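Local coordinates for cell wall surface anchor family protein (Streptococcus pneumoniae, PDB 4OQ1) that probably anchors the pneumococcal pilus to the cell wall as its ancillary pilin, at residues E26-Q38 with M129-K143. The protein carries 3 engineered substitutions. Numbering follows the deposited sequence.
Sequences EDHTLVLQLENYQ and MTDQTVEPLVIVAKK
Glu135 grips Thr29 twice, a carboxylate bridging the backbone and side chain of one residue: OE1 takes the Thr29 N-H at 2.7 Å and OE2 the hydroxyl OG1 at 2.7 Å, both on their syn sides. In Glu135, CG stands opposite the backbone N (chi1 173°) and the chain bends at chi2 (95°), which folds the carboxylate back onto strand 28-33. A water donating to OE1 also sits in plane at the edge of the His28 ring, 3.1 Å from ND1. Met129 CB packs over one face of that ring, 4.0 Å from the ring centroid, while Met129 SD lies oblique to the ring and CE meets His28 CB. Asn105 OD1 hydrogen-bonds His28 NE2. Beyond the cis peptide before Pro136, residues 28-33 and 137-140 pair in parallel, Val31 N to Leu137 O (2.8 Å) and Ile139 N to Val31 O being nearly straight. Leu30 CD1 touches Ile139 CD1 (3.8 Å) on the face packed against Phe127; Val31 CG2 meets Pro136 CG on the other. Past the strands, Lys143 N donates a hydrogen bond to Glu35 OE2 from above the carboxylate plane. Side-chain carboxylates thus continue the backbone bonding at both ends, joining the first strand of the N-terminal domain to its last, the edge strand 137-140.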
loop_
_atom_site.group_PDB
_atom_site.type_symbol
_atom_site.label_atom_id
_atom_site.label_comp_id
_atom_site.label_asym_id
_atom_site.label_seq_id
_atom_site.Cartn_x
_atom_site.Cartn_y
_atom_site.Cartn_z
ATOM N N GLU A 26 -25.241 18.578 38.555
ATOM C CA GLU A 26 -23.759 18.705 38.697
ATOM C C GLU A 26 -22.922 17.426 38.492
ATOM O O GLU A 26 -21.686 17.534 38.422
ATOM C CB GLU A 26 -23.377 19.338 40.026
ATOM C CG GLU A 26 -22.230 18.626 40.750
ATOM C CD GLU A 26 -21.791 19.365 41.967
ATOM O OE1 GLU A 26 -21.374 20.533 41.818
ATOM O OE2 GLU A 26 -21.869 18.776 43.063
ATOM N N ASP A 27 -23.509 16.229 38.421
ATOM C CA ASP A 27 -22.683 15.106 37.887
ATOM C C ASP A 27 -23.314 14.401 36.677
ATOM O O ASP A 27 -24.091 13.425 36.788
ATOM C CB ASP A 27 -22.272 14.116 38.965
ATOM C CG ASP A 27 -21.138 13.239 38.518
ATOM O OD1 ASP A 27 -19.953 13.586 38.742
ATOM O OD2 ASP A 27 -21.451 12.220 37.886
ATOM N N HIS A 28 -22.981 14.933 35.502
ATOM C CA HIS A 28 -23.512 14.419 34.298
ATOM C C HIS A 28 -22.423 13.672 33.527
ATOM O O HIS A 28 -21.193 13.963 33.613
ATOM C CB HIS A 28 -24.073 15.534 33.404
ATOM C CG HIS A 28 -25.246 16.231 33.975
ATOM N ND1 HIS A 28 -26.533 15.777 33.796
ATOM C CD2 HIS A 28 -25.340 17.369 34.704
ATOM C CE1 HIS A 28 -27.368 16.594 34.412
ATOM N NE2 HIS A 28 -26.671 17.568 34.962
ATOM N N THR A 29 -22.906 12.727 32.778
ATOM C CA THR A 29 -22.085 12.022 31.808
ATOM C C THR A 29 -22.567 12.278 30.349
ATOM O O THR A 29 -23.764 12.202 30.032
ATOM C CB THR A 29 -22.103 10.505 32.053
ATOM O OG1 THR A 29 -21.623 10.226 33.372
ATOM C CG2 THR A 29 -21.227 9.819 31.049
ATOM N N LEU A 30 -21.581 12.564 29.491
ATOM C CA LEU A 30 -21.808 12.709 28.047
ATOM C C LEU A 30 -21.185 11.501 27.298
ATOM O O LEU A 30 -20.067 11.124 27.498
ATOM C CB LEU A 30 -21.178 14.031 27.526
ATOM C CG LEU A 30 -21.209 14.233 25.996
ATOM C CD1 LEU A 30 -22.540 14.428 25.394
ATOM C CD2 LEU A 30 -20.236 15.400 25.664
ATOM N N VAL A 31 -22.002 10.899 26.452
ATOM C CA VAL A 31 -21.575 9.784 25.563
ATOM C C VAL A 31 -21.408 10.384 24.107
ATOM O O VAL A 31 -22.316 11.109 23.618
ATOM C CB VAL A 31 -22.672 8.647 25.613
ATOM C CG1 VAL A 31 -22.625 7.713 24.425
ATOM C CG2 VAL A 31 -22.566 7.817 26.889
ATOM N N LEU A 32 -20.221 10.193 23.508
ATOM C CA LEU A 32 -19.913 10.618 22.145
ATOM C C LEU A 32 -19.701 9.376 21.269
ATOM O O LEU A 32 -18.898 8.516 21.543
ATOM C CB LEU A 32 -18.639 11.482 22.117
ATOM C CG LEU A 32 -18.791 12.828 22.841
ATOM C CD1 LEU A 32 -17.510 13.561 23.030
ATOM C CD2 LEU A 32 -19.768 13.713 22.082
ATOM N N GLN A 33 -20.461 9.276 20.197
ATOM C CA GLN A 33 -20.264 8.223 19.233
ATOM C C GLN A 33 -19.593 8.889 18.021
ATOM O O GLN A 33 -19.927 10.011 17.645
ATOM C CB GLN A 33 -21.627 7.585 18.942
ATOM C CG GLN A 33 -22.177 6.771 20.096
ATOM C CD GLN A 33 -23.679 6.499 20.041
ATOM O OE1 GLN A 33 -24.379 6.893 19.104
ATOM N NE2 GLN A 33 -24.174 5.765 21.026
ATOM N N LEU A 34 -18.611 8.219 17.424
ATOM C CA LEU A 34 -17.819 8.804 16.355
ATOM C C LEU A 34 -17.924 8.008 15.043
ATOM O O LEU A 34 -18.205 6.779 15.065
ATOM C CB LEU A 34 -16.364 8.830 16.739
ATOM C CG LEU A 34 -16.001 9.444 18.078
ATOM C CD1 LEU A 34 -14.509 9.408 18.191
ATOM C CD2 LEU A 34 -16.529 10.877 18.263
ATOM N N GLU A 35 -17.579 8.674 13.963
ATOM C CA GLU A 35 -17.393 8.024 12.667
ATOM C C GLU A 35 -16.130 7.117 12.763
ATOM O O GLU A 35 -15.065 7.523 13.260
ATOM C CB GLU A 35 -17.214 9.061 11.582
ATOM C CG GLU A 35 -18.361 10.111 11.403
ATOM C CD GLU A 35 -17.990 11.269 10.478
ATOM O OE1 GLU A 35 -17.059 11.211 9.661
ATOM O OE2 GLU A 35 -18.670 12.319 10.470
ATOM N N ASN A 36 -16.262 5.877 12.280
ATOM C CA ASN A 36 -15.111 4.999 12.076
ATOM C C ASN A 36 -14.500 4.788 13.444
ATOM O O ASN A 36 -13.278 4.721 13.567
ATOM C CB ASN A 36 -14.100 5.643 11.099
ATOM C CG ASN A 36 -13.142 4.609 10.424
ATOM O OD1 ASN A 36 -13.471 3.472 10.328
ATOM N ND2 ASN A 36 -11.960 5.046 10.007
ATOM N N TYR A 37 -15.374 4.665 14.462
ATOM C CA TYR A 37 -14.983 4.654 15.843
ATOM C C TYR A 37 -13.889 3.613 16.130
ATOM O O TYR A 37 -12.898 3.965 16.679
ATOM C CB TYR A 37 -16.157 4.405 16.812
ATOM C CG TYR A 37 -15.743 4.407 18.277
ATOM C CD1 TYR A 37 -15.546 5.636 18.987
ATOM C CD2 TYR A 37 -15.478 3.220 18.960
ATOM C CE1 TYR A 37 -15.164 5.642 20.309
ATOM C CE2 TYR A 37 -15.059 3.235 20.281
ATOM C CZ TYR A 37 -14.917 4.415 20.964
ATOM O OH TYR A 37 -14.505 4.426 22.303
ATOM N N GLN A 38 -14.108 2.325 15.782
ATOM C CA GLN A 38 -13.119 1.241 16.107
ATOM C C GLN A 38 -11.757 1.542 15.595
ATOM O O GLN A 38 -10.798 1.423 16.327
ATOM C CB GLN A 38 -13.486 -0.138 15.548
ATOM C CG GLN A 38 -14.943 -0.562 15.689
ATOM C CD GLN A 38 -15.481 -0.412 17.086
ATOM O OE1 GLN A 38 -16.584 0.118 17.303
ATOM N NE2 GLN A 38 -14.729 -0.914 18.045
ATOM N N MET A 129 -26.117 20.380 29.566
ATOM C CA MET A 129 -26.523 19.659 30.788
ATOM C C MET A 129 -27.481 20.500 31.695
ATOM O O MET A 129 -27.144 21.551 32.142
ATOM C CB MET A 129 -25.225 19.354 31.516
ATOM C CG MET A 129 -24.335 18.406 30.694
ATOM S SD MET A 129 -25.194 16.863 30.292
ATOM C CE MET A 129 -23.722 15.870 29.946
ATOM N N THR A 130 -28.685 20.005 31.945
ATOM C CA THR A 130 -29.556 20.664 32.910
ATOM C C THR A 130 -29.983 19.670 33.996
ATOM O O THR A 130 -29.719 18.488 33.874
ATOM C CB THR A 130 -30.779 21.227 32.205
ATOM O OG1 THR A 130 -31.628 20.165 31.825
ATOM C CG2 THR A 130 -30.400 21.970 31.003
ATOM N N ASP A 131 -30.617 20.131 35.088
ATOM C CA ASP A 131 -31.078 19.151 36.123
ATOM C C ASP A 131 -32.089 18.188 35.522
ATOM O O ASP A 131 -32.370 17.184 36.150
ATOM C CB ASP A 131 -31.685 19.824 37.391
ATOM C CG ASP A 131 -30.606 20.404 38.335
ATOM O OD1 ASP A 131 -29.462 20.002 38.171
ATOM O OD2 ASP A 131 -30.893 21.249 39.237
ATOM N N GLN A 132 -32.634 18.476 34.328
ATOM C CA GLN A 132 -33.617 17.584 33.663
ATOM C C GLN A 132 -33.059 16.609 32.647
ATOM O O GLN A 132 -33.814 15.848 32.037
ATOM C CB GLN A 132 -34.621 18.419 32.900
ATOM C CG GLN A 132 -35.260 19.535 33.719
ATOM C CD GLN A 132 -35.791 19.052 35.049
ATOM O OE1 GLN A 132 -36.315 17.935 35.157
ATOM N NE2 GLN A 132 -35.662 19.890 36.078
ATOM N N THR A 133 -31.750 16.689 32.425
ATOM C CA THR A 133 -31.027 15.918 31.418
ATOM C C THR A 133 -31.097 14.470 31.803
ATOM O O THR A 133 -30.621 14.130 32.892
ATOM C CB THR A 133 -29.499 16.273 31.451
ATOM O OG1 THR A 133 -29.307 17.626 30.997
ATOM C CG2 THR A 133 -28.686 15.288 30.608
ATOM N N VAL A 134 -31.616 13.627 30.908
ATOM C CA VAL A 134 -31.591 12.152 31.122
ATOM C C VAL A 134 -30.159 11.632 30.936
ATOM O O VAL A 134 -29.522 11.986 29.952
ATOM C CB VAL A 134 -32.638 11.407 30.193
ATOM C CG1 VAL A 134 -31.994 10.842 28.914
ATOM C CG2 VAL A 134 -33.414 10.319 30.955
ATOM N N GLU A 135 -29.672 10.815 31.889
ATOM C CA GLU A 135 -28.295 10.266 31.916
ATOM C C GLU A 135 -28.095 8.880 31.279
ATOM O O GLU A 135 -28.776 7.924 31.619
ATOM C CB GLU A 135 -27.822 10.155 33.366
ATOM C CG GLU A 135 -26.476 9.438 33.587
ATOM C CD GLU A 135 -25.263 10.363 33.683
ATOM O OE1 GLU A 135 -25.330 11.562 33.297
ATOM O OE2 GLU A 135 -24.197 9.858 34.128
ATOM N N PRO A 136 -27.105 8.744 30.399
ATOM C CA PRO A 136 -26.229 9.834 29.876
ATOM C C PRO A 136 -26.887 10.637 28.721
ATOM O O PRO A 136 -27.909 10.236 28.141
ATOM C CB PRO A 136 -25.046 9.060 29.342
ATOM C CG PRO A 136 -25.702 7.867 28.742
ATOM C CD PRO A 136 -26.922 7.516 29.609
ATOM N N LEU A 137 -26.325 11.803 28.431
ATOM C CA LEU A 137 -26.647 12.494 27.190
ATOM C C LEU A 137 -25.837 11.804 26.061
ATOM O O LEU A 137 -24.680 11.619 26.196
ATOM C CB LEU A 137 -26.213 13.965 27.322
ATOM C CG LEU A 137 -26.560 14.825 26.142
ATOM C CD1 LEU A 137 -28.062 14.896 25.821
ATOM C CD2 LEU A 137 -26.051 16.198 26.395
ATOM N N VAL A 138 -26.462 11.515 24.936
ATOM C CA VAL A 138 -25.828 10.842 23.778
ATOM C C VAL A 138 -25.740 11.772 22.574
ATOM O O VAL A 138 -26.750 12.191 22.053
ATOM C CB VAL A 138 -26.630 9.587 23.319
ATOM C CG1 VAL A 138 -25.916 8.912 22.181
ATOM C CG2 VAL A 138 -26.856 8.639 24.508
ATOM N N ILE A 139 -24.538 12.083 22.134
ATOM C CA ILE A 139 -24.327 12.844 20.916
ATOM C C ILE A 139 -23.483 12.064 19.891
ATOM O O ILE A 139 -22.409 11.576 20.200
ATOM C CB ILE A 139 -23.580 14.131 21.219
ATOM C CG1 ILE A 139 -24.544 15.040 21.975
ATOM C CG2 ILE A 139 -23.034 14.801 19.955
ATOM C CD1 ILE A 139 -23.996 16.333 22.392
ATOM N N VAL A 140 -23.973 12.042 18.662
ATOM C CA VAL A 140 -23.289 11.402 17.551
ATOM C C VAL A 140 -22.511 12.532 16.833
ATOM O O VAL A 140 -23.110 13.331 16.114
ATOM C CB VAL A 140 -24.270 10.695 16.580
ATOM C CG1 VAL A 140 -23.509 9.890 15.547
ATOM C CG2 VAL A 140 -25.285 9.791 17.269
ATOM N N ALA A 141 -21.198 12.613 17.031
ATOM C CA ALA A 141 -20.462 13.834 16.635
ATOM C C ALA A 141 -19.987 13.765 15.180
ATOM O O ALA A 141 -19.363 12.766 14.797
ATOM C CB ALA A 141 -19.236 13.953 17.513
ATOM N N LYS A 142 -20.253 14.805 14.360
ATOM C CA LYS A 142 -19.904 14.788 12.984
ATOM C C LYS A 142 -18.495 15.266 12.955
ATOM O O LYS A 142 -18.145 16.197 13.645
ATOM C CB LYS A 142 -20.761 15.730 12.154
ATOM C CG LYS A 142 -20.253 15.891 10.726
ATOM C CD LYS A 142 -21.426 16.327 9.872
ATOM C CE LYS A 142 -21.142 16.036 8.389
ATOM N NZ LYS A 142 -20.087 16.940 7.992
ATOM N N LYS A 143 -17.676 14.564 12.196
ATOM C CA LYS A 143 -16.264 14.983 12.045
ATOM C C LYS A 143 -16.217 16.197 11.116
ATOM O O LYS A 143 -16.827 16.243 10.076
ATOM C CB LYS A 143 -15.391 13.808 11.520
ATOM C CG LYS A 143 -13.886 14.081 11.580
ATOM C CD LYS A 143 -13.092 12.972 10.864
ATOM C CE LYS A 143 -11.605 13.270 11.020
ATOM N NZ LYS A 143 -10.802 12.082 10.646
HETATM O O HOH W 1 -26.879 13.143 32.246
#